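Local coordinates for transketolase (Campylobacter jejuni, PDB 3L84), which belongs to the thiamine diphosphate-binding transketolase family and pairs as a dimer, each subunit combining two cofactor-binding-type domains with a C-terminal domain, at residues Ile282-Ala285 / Ser286-Arg289; Ala587-Asn590 / Glu591-Lys594; His392-Ala395 / Ala396-Ala400. All blocks are in the same frame, centred on the assembly; numbering follows the deposited sequence.

How the contacts relate
Three short, local pieces of chain sample the three domains of the transketolase subunit. Contact 1 (282-289) starts a surface helix in the thiamine diphosphate binding domain, contact 3 (392-400) is a buried helix of the pyrimidine binding domain, and contact 2 (587-594) is a loop with 3-10 turns in the C-terminal domain. Contact 3 lies about 6 Å from the centre of the chain, while contacts 1 and 2 sit on opposite sides of it with centres about 59 Å apart. Contact 3 is about 38 Å from contact 1 and 29 Å from contact 2, centre to centre. Contacts 2 and 3 both reach the second subunit; a glycerol, probably from the crystallisation liquor, lies beside contact 1.

Contact 1. Residues Ile282-Ala285 / Ser286-Arg289; sequences IPQA and SKIR
The flat carboxamide of Gln284 has aliphatic neighbours at both of its polar atoms: OE1 lies 3.7 Å from Lys287 CD, and NE2 lies 3.8 Å from Ile288 CD1. The bend at chi2 (-66°) turns the amide forward along the outside of the first turn of helix 284-291, beside the lysine chain and slanting across the isoleucine. Ile288 also brings CG1 to 3.4 Å from the carbonyl oxygen Gln284 O, so its branch flanks the backbone bond that this oxygen receives from Ile288 N. Ile282 meets the turn from the loop, its CG2 lying 3.7 Å from Lys287 CB, with the two chains crossing at about a right angle. Pro283 is the N-cap residue. Its ring fixes phi near -63° and leaves it without an N-H needing a partner at the helix start, and its O accepts Lys287 N at 2.9 Å. Arg289 N continues the i+4 to i series onto Ala285 O at 3.0 Å. The opposite flank turns to helix 3-24, where the small hydroxyl Ser286 OG bonds Glu8; Arg289, bent twice along its chain, reaches Tyr44 through NH1. The chemistry is thus divided: backbone bonds build the turn, methyl and methylene groups pad it, and the side-chain polar groups of Ser286 and Arg289 tie the helix start to the rest of the domain.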
ATOM      1  N   ILE A 282      40.571 -11.728  -7.859  1.00 10.68           N
ATOM      2  CA  ILE A 282      40.787 -11.113  -6.552  1.00 10.64           C
ATOM      3  C   ILE A 282      42.298 -10.993  -6.315  1.00  9.66           C
ATOM      4  O   ILE A 282      42.984 -12.003  -6.086  1.00 10.12           O
ATOM      5  CB  ILE A 282      40.108 -11.929  -5.432  1.00 11.21           C
ATOM      6  CG1 ILE A 282      38.617 -12.140  -5.750  1.00 13.58           C
ATOM      7  CG2 ILE A 282      40.369 -11.230  -4.078  1.00 11.70           C
ATOM      8  CD1 ILE A 282      37.858 -13.098  -4.823  1.00 16.25           C
ATOM      9  N   PRO A 283      42.849  -9.770  -6.410  1.00  9.06           N
ATOM     10  CA  PRO A 283      44.292  -9.622  -6.161  1.00  9.43           C
ATOM     11  C   PRO A 283      44.679  -9.994  -4.747  1.00  9.97           C
ATOM     12  O   PRO A 283      43.860  -9.867  -3.828  1.00  9.86           O
ATOM     13  CB  PRO A 283      44.559  -8.131  -6.397  1.00 10.30           C
ATOM     14  CG  PRO A 283      43.366  -7.593  -7.029  1.00 10.69           C
ATOM     15  CD  PRO A 283      42.220  -8.483  -6.734  1.00  9.77           C
ATOM     16  N   GLN A 284      45.909 -10.449  -4.564  1.00  9.98           N
ATOM     17  CA  GLN A 284      46.387 -10.864  -3.233  1.00 10.54           C
ATOM     18  C   GLN A 284      46.223  -9.877  -2.096  1.00 11.03           C
ATOM     19  O   GLN A 284      45.737 -10.260  -1.041  1.00 10.83           O
ATOM     20  CB  GLN A 284      47.871 -11.266  -3.298  1.00 12.15           C
ATOM     21  CG  GLN A 284      48.078 -12.678  -3.738  1.00 15.30           C
ATOM     22  CD  GLN A 284      47.552 -13.689  -2.741  1.00 17.31           C
ATOM     23  OE1 GLN A 284      46.642 -14.457  -3.052  1.00 20.21           O
ATOM     24  NE2 GLN A 284      48.092 -13.687  -1.536  1.00 16.14           N
ATOM     25  N   ALA A 285      46.659  -8.633  -2.248  1.00 11.66           N
ATOM     26  CA  ALA A 285      46.611  -7.685  -1.126  1.00 12.09           C
ATOM     27  C   ALA A 285      45.180  -7.490  -0.670  1.00 12.01           C
ATOM     28  O   ALA A 285      44.898  -7.479   0.533  1.00 11.75           O
ATOM     29  CB  ALA A 285      47.274  -6.323  -1.498  1.00 12.13           C
ATOM     30  N   SER A 286      44.262  -7.359  -1.627  1.00 11.09           N
ATOM     31  CA  SER A 286      42.852  -7.181  -1.331  1.00 11.10           C
ATOM     32  C   SER A 286      42.274  -8.450  -0.730  1.00  9.88           C
ATOM     33  O   SER A 286      41.494  -8.379   0.211  1.00  9.95           O
ATOM     34  CB  SER A 286      42.070  -6.776  -2.584  1.00 11.64           C
ATOM     35  OG  SER A 286      42.371  -5.421  -2.916  1.00 14.13           O
ATOM     36  N   LYS A 287      42.651  -9.614  -1.258  1.00  9.30           N
ATOM     37  CA  LYS A 287      42.165 -10.893  -0.726  1.00  9.64           C
ATOM     38  C   LYS A 287      42.459 -11.009   0.776  1.00  9.75           C
ATOM     39  O   LYS A 287      41.573 -11.297   1.580  1.00  9.87           O
ATOM     40  CB  LYS A 287      42.809 -12.064  -1.481  1.00  9.51           C
ATOM     41  CG  LYS A 287      42.353 -13.452  -1.042  1.00 12.62           C
ATOM     42  CD  LYS A 287      43.188 -14.576  -1.630  1.00 17.06           C
ATOM     43  CE  LYS A 287      43.106 -15.884  -0.820  1.00 21.29           C
ATOM     44  NZ  LYS A 287      41.737 -16.469  -0.887  1.00 26.36           N
ATOM     45  N   ILE A 288      43.710 -10.750   1.133  1.00  9.42           N
ATOM     46  CA  ILE A 288      44.155 -10.882   2.516  1.00 10.42           C
ATOM     47  C   ILE A 288      43.479  -9.842   3.382  1.00  9.45           C
ATOM     48  O   ILE A 288      43.030 -10.156   4.482  1.00  9.56           O
ATOM     49  CB  ILE A 288      45.687 -10.721   2.605  1.00 10.68           C
ATOM     50  CG1 ILE A 288      46.388 -11.858   1.873  1.00 11.75           C
ATOM     51  CG2 ILE A 288      46.184 -10.666   4.056  1.00 10.90           C
ATOM     52  CD1 ILE A 288      47.819 -11.532   1.607  1.00 14.59           C
ATOM     53  N   ARG A 289      43.423  -8.607   2.916  1.00  8.59           N
ATOM     54  CA  ARG A 289      42.842  -7.535   3.708  1.00  9.04           C
ATOM     55  C   ARG A 289      41.344  -7.742   3.959  1.00  8.44           C
ATOM     56  O   ARG A 289      40.894  -7.663   5.106  1.00  8.64           O
ATOM     57  CB  ARG A 289      43.118  -6.188   3.058  1.00  8.42           C
ATOM     58  CG  ARG A 289      42.555  -4.970   3.805  1.00 12.03           C
ATOM     59  CD  ARG A 289      43.032  -4.820   5.255  1.00 12.88           C
ATOM     60  NE  ARG A 289      44.476  -4.719   5.449  1.00 15.18           N
ATOM     61  CZ  ARG A 289      45.185  -3.592   5.385  1.00 15.79           C
ATOM     62  NH1 ARG A 289      44.635  -2.424   5.051  1.00 15.88           N
ATOM     63  NH2 ARG A 289      46.481  -3.637   5.638  1.00 17.10           N
TER

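Contact 2. Residues Ala587-Asn590 / Glu591-Lys594; sequences AHSN and ELYK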
ATOM      1  N   ALA A 587     -17.658 -10.416   2.818  1.00  8.50           N
ATOM      2  CA  ALA A 587     -16.449 -10.124   2.018  1.00  7.52           C
ATOM      3  C   ALA A 587     -16.757 -10.501   0.598  1.00  8.12           C
ATOM      4  O   ALA A 587     -17.697 -11.257   0.340  1.00  7.89           O
ATOM      5  CB  ALA A 587     -15.252 -10.932   2.543  1.00  8.79           C
ATOM      6  N   HIS A 588     -15.943 -10.027  -0.332  1.00  8.30           N
ATOM      7  CA  HIS A 588     -16.031 -10.478  -1.741  1.00  8.79           C
ATOM      8  C   HIS A 588     -14.934 -11.472  -1.862  1.00 12.08           C
ATOM      9  O   HIS A 588     -13.779 -11.094  -2.143  1.00 13.11           O
ATOM     10  CB  HIS A 588     -15.771  -9.327  -2.686  1.00  9.55           C
ATOM     11  CG  HIS A 588     -16.001  -9.673  -4.106  1.00  8.85           C
ATOM     12  ND1 HIS A 588     -15.360  -9.003  -5.109  1.00 10.68           N
ATOM     13  CD2 HIS A 588     -16.861 -10.537  -4.704  1.00  8.72           C
ATOM     14  CE1 HIS A 588     -15.771  -9.478  -6.271  1.00 10.69           C
ATOM     15  NE2 HIS A 588     -16.663 -10.421  -6.063  1.00  9.63           N
ATOM     16  N   SER A 589     -15.284 -12.714  -1.574  1.00 10.73           N
ATOM     17  CA  SER A 589     -14.321 -13.819  -1.414  1.00 11.78           C
ATOM     18  C   SER A 589     -14.655 -15.007  -2.376  1.00 10.29           C
ATOM     19  O   SER A 589     -15.106 -16.105  -2.030  1.00 11.29           O
ATOM     20  CB  SER A 589     -14.096 -14.188   0.063  1.00 14.17           C
ATOM     21  OG  SER A 589     -15.318 -14.213   0.788  1.00 16.25           O
ATOM     22  N   ASN A 590     -14.358 -14.770  -3.651  1.00  8.61           N
ATOM     23  CA  ASN A 590     -14.542 -15.751  -4.672  1.00  8.08           C
ATOM     24  C   ASN A 590     -13.636 -16.958  -4.498  1.00  7.85           C
ATOM     25  O   ASN A 590     -13.918 -18.014  -5.035  1.00  7.39           O
ATOM     26  CB  ASN A 590     -14.321 -15.171  -6.080  1.00  8.16           C
ATOM     27  CG  ASN A 590     -15.509 -14.374  -6.613  1.00 10.42           C
ATOM     28  OD1 ASN A 590     -15.328 -13.430  -7.407  1.00 15.26           O
ATOM     29  ND2 ASN A 590     -16.699 -14.767  -6.259  1.00 11.04           N
ATOM     30  N   GLU A 591     -12.553 -16.841  -3.734  1.00  7.07           N
ATOM     31  CA  GLU A 591     -11.747 -18.008  -3.421  1.00  7.19           C
ATOM     32  C   GLU A 591     -12.537 -19.106  -2.729  1.00  6.54           C
ATOM     33  O   GLU A 591     -12.134 -20.272  -2.759  1.00  6.48           O
ATOM     34  CB  GLU A 591     -10.505 -17.615  -2.604  1.00  7.26           C
ATOM     35  CG  GLU A 591     -10.771 -17.070  -1.196  1.00  8.90           C
ATOM     36  CD  GLU A 591     -11.044 -15.584  -1.101  1.00 11.87           C
ATOM     37  OE1 GLU A 591     -11.222 -14.896  -2.123  1.00 11.18           O
ATOM     38  OE2 GLU A 591     -11.107 -15.091   0.046  1.00 11.77           O
ATOM     39  N   LEU A 592     -13.650 -18.753  -2.079  1.00  6.95           N
ATOM     40  CA  LEU A 592     -14.493 -19.762  -1.457  1.00  7.56           C
ATOM     41  C   LEU A 592     -15.051 -20.772  -2.434  1.00  7.49           C
ATOM     42  O   LEU A 592     -15.388 -21.874  -2.001  1.00  8.01           O
ATOM     43  CB  LEU A 592     -15.622 -19.104  -0.691  1.00  8.30           C
ATOM     44  CG  LEU A 592     -15.291 -18.330   0.586  1.00 11.10           C
ATOM     45  CD1 LEU A 592     -16.581 -17.879   1.284  1.00 14.18           C
ATOM     46  CD2 LEU A 592     -14.504 -19.139   1.525  1.00 14.24           C
ATOM     47  N   TYR A 593     -15.100 -20.454  -3.720  1.00  6.58           N
ATOM     48  CA  TYR A 593     -15.529 -21.459  -4.695  1.00  7.37           C
ATOM     49  C   TYR A 593     -14.583 -22.644  -4.807  1.00  7.29           C
ATOM     50  O   TYR A 593     -14.962 -23.652  -5.372  1.00  7.30           O
ATOM     51  CB  TYR A 593     -15.717 -20.803  -6.065  1.00  6.37           C
ATOM     52  CG  TYR A 593     -16.969 -19.952  -6.236  1.00  6.90           C
ATOM     53  CD1 TYR A 593     -18.231 -20.563  -6.339  1.00  7.42           C
ATOM     54  CD2 TYR A 593     -16.912 -18.595  -6.257  1.00  8.87           C
ATOM     55  CE1 TYR A 593     -19.386 -19.801  -6.517  1.00  8.60           C
ATOM     56  CE2 TYR A 593     -18.073 -17.830  -6.433  1.00  8.06           C
ATOM     57  CZ  TYR A 593     -19.293 -18.450  -6.581  1.00  9.18           C
ATOM     58  OH  TYR A 593     -20.420 -17.672  -6.744  1.00 11.75           O
ATOM     59  N   LYS A 594     -13.366 -22.590  -4.246  1.00  6.42           N
ATOM     60  CA  LYS A 594     -12.521 -23.769  -4.146  1.00  6.73           C
ATOM     61  C   LYS A 594     -13.250 -24.873  -3.375  1.00  7.34           C
ATOM     62  O   LYS A 594     -13.092 -26.057  -3.699  1.00  9.07           O
ATOM     63  CB  LYS A 594     -11.189 -23.416  -3.512  1.00  6.54           C
ATOM     64  CG  LYS A 594     -10.252 -24.559  -3.426  1.00  7.59           C
ATOM     65  CD  LYS A 594      -8.844 -24.149  -3.048  1.00  9.52           C
ATOM     66  CE  LYS A 594      -7.942 -25.384  -2.945  1.00 10.51           C
ATOM     67  NZ  LYS A 594      -6.488 -25.022  -2.884  1.00 12.76           N
TER
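Leu592 N donates to Ser589 O over 3.0 Å, with an N-H...O angle of 159°, and comes in well above the carbonyl plane, as fits the tight i+3 to i spacing. The same oxygen has Leu592 CB at 3.3 Å, so the leucine branch lies against the bond; the side chain also packs on Met559 and Val599, largely apolar neighbours that suit leucine. One residue on, Tyr593 N bonds Asn590 O at 3.0 Å with similar geometry, and Lys594 N repeats the pattern onto Glu591 O. Successive bonds from residue i+3 to residue i mark a 3-10 segment, here set in the loop that joins strands 580-584 and 598-600 of the mixed sheet of the C-terminal domain. Glu591 places CG between its own backbone N and carbonyl carbon (chi1 66°), and a second bend brings the carboxylate back beside Ser589, with OE2 3.1 Å from Ser589 CB. There the carboxylate has two grips from helix 458-464, a salt bridge from OE2 to Arg463 and a hydrogen bond between OE1 and Ser460, whose hydroxyl also bonds His588 O, while Ser589 OG is hydrogen-bonded to Glu585. Both oxygens of this buried carboxylate thus have a polar partner, and the arginine would be expected to favour its ionised form. On another side, the Asn590 amide and the Tyr593 ring lie side by side, pointing the same way with planes 37° apart; the backbone oxygen Asn590 O is also at the ring edge, 3.3 Å from Tyr593 CD2. Tyr593 packs on Lys594 of the second subunit, and His588 ND1 hydrogen-bonds the carbonyl oxygen of Ala464 of the second subunit.

Contact 3. Residues His392-Ala395 / Ala396-Ala400; sequences HAMA and AINNA
Ile397 packs tightly against the preceding turn: its CG1 lies 3.2 Å from Ala393 O, the same oxygen that takes the hydrogen bond from Ile397 N at 2.8 Å. CG1 stands beside the backbone N (chi1 -77°), which carries the branch back along the helix over that carbonyl. Asn399 is nearly as close, its CG 3.3 Å from Ala395 O, which accepts Asn399 N at 2.9 Å. The Asn399 amide is itself fixed from outside, OD1 by His435 and ND2 by the carbonyl oxygen of Ala424, so a buried polar side chain is satisfied at both atoms. Methyl to methyl, the contact is looser: Ala393 CB and Ile397 CD1 stay 4.4 Å apart, and the bond from Ala400 N to Ala396 O is weak. No flank faces solvent. Small Ala396 lets helices 118-137 and 158-169 come close, Ala395 meets helix 418-431, and the His392 ring stacks edge-to-face with Tyr420 of the second subunit. Helix 391-404 joins strands 384-386 and 408-414 of one parallel sheet, a beta-alpha-beta crossover that passes over strand 358-362 in the pyrimidine binding domain of the thiamine diphosphate-binding fold.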
ATOM      1  N   HIS A 392       2.713   1.694   7.003  1.00  6.41           N
ATOM      2  CA  HIS A 392       3.706   1.020   6.163  1.00  6.01           C
ATOM      3  C   HIS A 392       5.040   0.911   6.882  1.00  6.03           C
ATOM      4  O   HIS A 392       5.622  -0.173   6.975  1.00  6.28           O
ATOM      5  CB  HIS A 392       3.810   1.741   4.845  1.00  6.37           C
ATOM      6  CG  HIS A 392       4.413   1.002   3.710  1.00  7.98           C
ATOM      7  ND1 HIS A 392       4.755  -0.329   3.670  1.00 10.93           N
ATOM      8  CD2 HIS A 392       4.660   1.507   2.475  1.00  7.43           C
ATOM      9  CE1 HIS A 392       5.210  -0.607   2.438  1.00 10.32           C
ATOM     10  NE2 HIS A 392       5.184   0.489   1.726  1.00 14.00           N
ATOM     11  N   ALA A 393       5.548   2.021   7.406  1.00  6.29           N
ATOM     12  CA  ALA A 393       6.791   1.980   8.176  1.00  5.92           C
ATOM     13  C   ALA A 393       6.636   1.065   9.388  1.00  5.72           C
ATOM     14  O   ALA A 393       7.588   0.380   9.745  1.00  5.83           O
ATOM     15  CB  ALA A 393       7.222   3.392   8.586  1.00  6.43           C
HETATM   16  N   MSE A 394       5.483   1.065  10.044  1.00  5.28           N
HETATM   17  CA  MSE A 394       5.294   0.149  11.177  1.00  5.93           C
HETATM   18  C   MSE A 394       5.600  -1.285  10.791  1.00  5.22           C
HETATM   19  O   MSE A 394       6.356  -2.014  11.474  1.00  5.52           O
HETATM   20  CB  MSE A 394       3.853   0.231  11.703  0.50  2.00           C
HETATM   21  CG  MSE A 394       3.502  -0.856  12.688  1.00  6.09           C
HETATM   22 SE   MSE A 394       1.697  -0.690  13.391  1.00 13.51          SE
HETATM   23  CE  MSE A 394       0.716  -1.110  11.738  1.00  6.92           C
ATOM     24  N   ALA A 395       4.996  -1.731   9.698  1.00  5.76           N
ATOM     25  CA  ALA A 395       5.225  -3.126   9.294  1.00  5.29           C
ATOM     26  C   ALA A 395       6.684  -3.389   8.903  1.00  6.05           C
ATOM     27  O   ALA A 395       7.223  -4.441   9.241  1.00  5.41           O
ATOM     28  CB  ALA A 395       4.265  -3.491   8.145  1.00  6.48           C
ATOM     29  N   ALA A 396       7.332  -2.491   8.183  1.00  5.52           N
ATOM     30  CA  ALA A 396       8.730  -2.658   7.790  1.00  5.27           C
ATOM     31  C   ALA A 396       9.647  -2.619   9.015  1.00  5.68           C
ATOM     32  O   ALA A 396      10.642  -3.357   9.102  1.00  6.25           O
ATOM     33  CB  ALA A 396       9.133  -1.609   6.732  1.00  6.29           C
ATOM     34  N   ILE A 397       9.339  -1.772   9.975  1.00  5.73           N
ATOM     35  CA  ILE A 397      10.107  -1.722  11.246  1.00  5.68           C
ATOM     36  C   ILE A 397       9.960  -3.032  11.997  1.00  5.65           C
ATOM     37  O   ILE A 397      10.948  -3.607  12.468  1.00  6.05           O
ATOM     38  CB  ILE A 397       9.620  -0.534  12.125  1.00  6.07           C
ATOM     39  CG1 ILE A 397      10.193   0.771  11.594  1.00  5.98           C
ATOM     40  CG2 ILE A 397       9.939  -0.736  13.627  1.00  6.95           C
ATOM     41  CD1 ILE A 397       9.520   2.053  12.056  1.00  6.70           C
ATOM     42  N   ASN A 398       8.732  -3.544  12.078  1.00  6.21           N
ATOM     43  CA  ASN A 398       8.515  -4.795  12.789  1.00  5.70           C
ATOM     44  C   ASN A 398       9.078  -5.996  12.047  1.00  5.42           C
ATOM     45  O   ASN A 398       9.483  -6.972  12.686  1.00  6.10           O
ATOM     46  CB  ASN A 398       7.038  -4.957  13.119  1.00  6.16           C
ATOM     47  CG  ASN A 398       6.623  -4.258  14.395  1.00  7.43           C
ATOM     48  OD1 ASN A 398       5.372  -4.082  14.628  1.00 10.41           O
ATOM     49  ND2 ASN A 398       7.543  -3.919  15.219  1.00  6.13           N
ATOM     50  N   ASN A 399       9.212  -5.927  10.715  1.00  5.53           N
ATOM     51  CA  ASN A 399       9.957  -6.970   9.996  1.00  5.79           C
ATOM     52  C   ASN A 399      11.387  -7.051  10.521  1.00  5.41           C
ATOM     53  O   ASN A 399      11.937  -8.139  10.688  1.00  5.85           O
ATOM     54  CB  ASN A 399       9.967  -6.705   8.496  1.00  5.02           C
ATOM     55  CG  ASN A 399       8.672  -6.988   7.807  1.00  6.80           C
ATOM     56  OD1 ASN A 399       7.780  -7.638   8.338  1.00  6.12           O
ATOM     57  ND2 ASN A 399       8.562  -6.492   6.567  1.00  6.52           N
ATOM     58  N   ALA A 400      11.989  -5.900  10.805  1.00  5.47           N
ATOM     59  CA  ALA A 400      13.313  -5.863  11.370  1.00  5.90           C
ATOM     60  C   ALA A 400      13.343  -6.314  12.832  1.00  5.47           C
ATOM     61  O   ALA A 400      14.272  -7.031  13.207  1.00  6.13           O
ATOM     62  CB  ALA A 400      13.917  -4.436  11.208  1.00  6.80           C
TER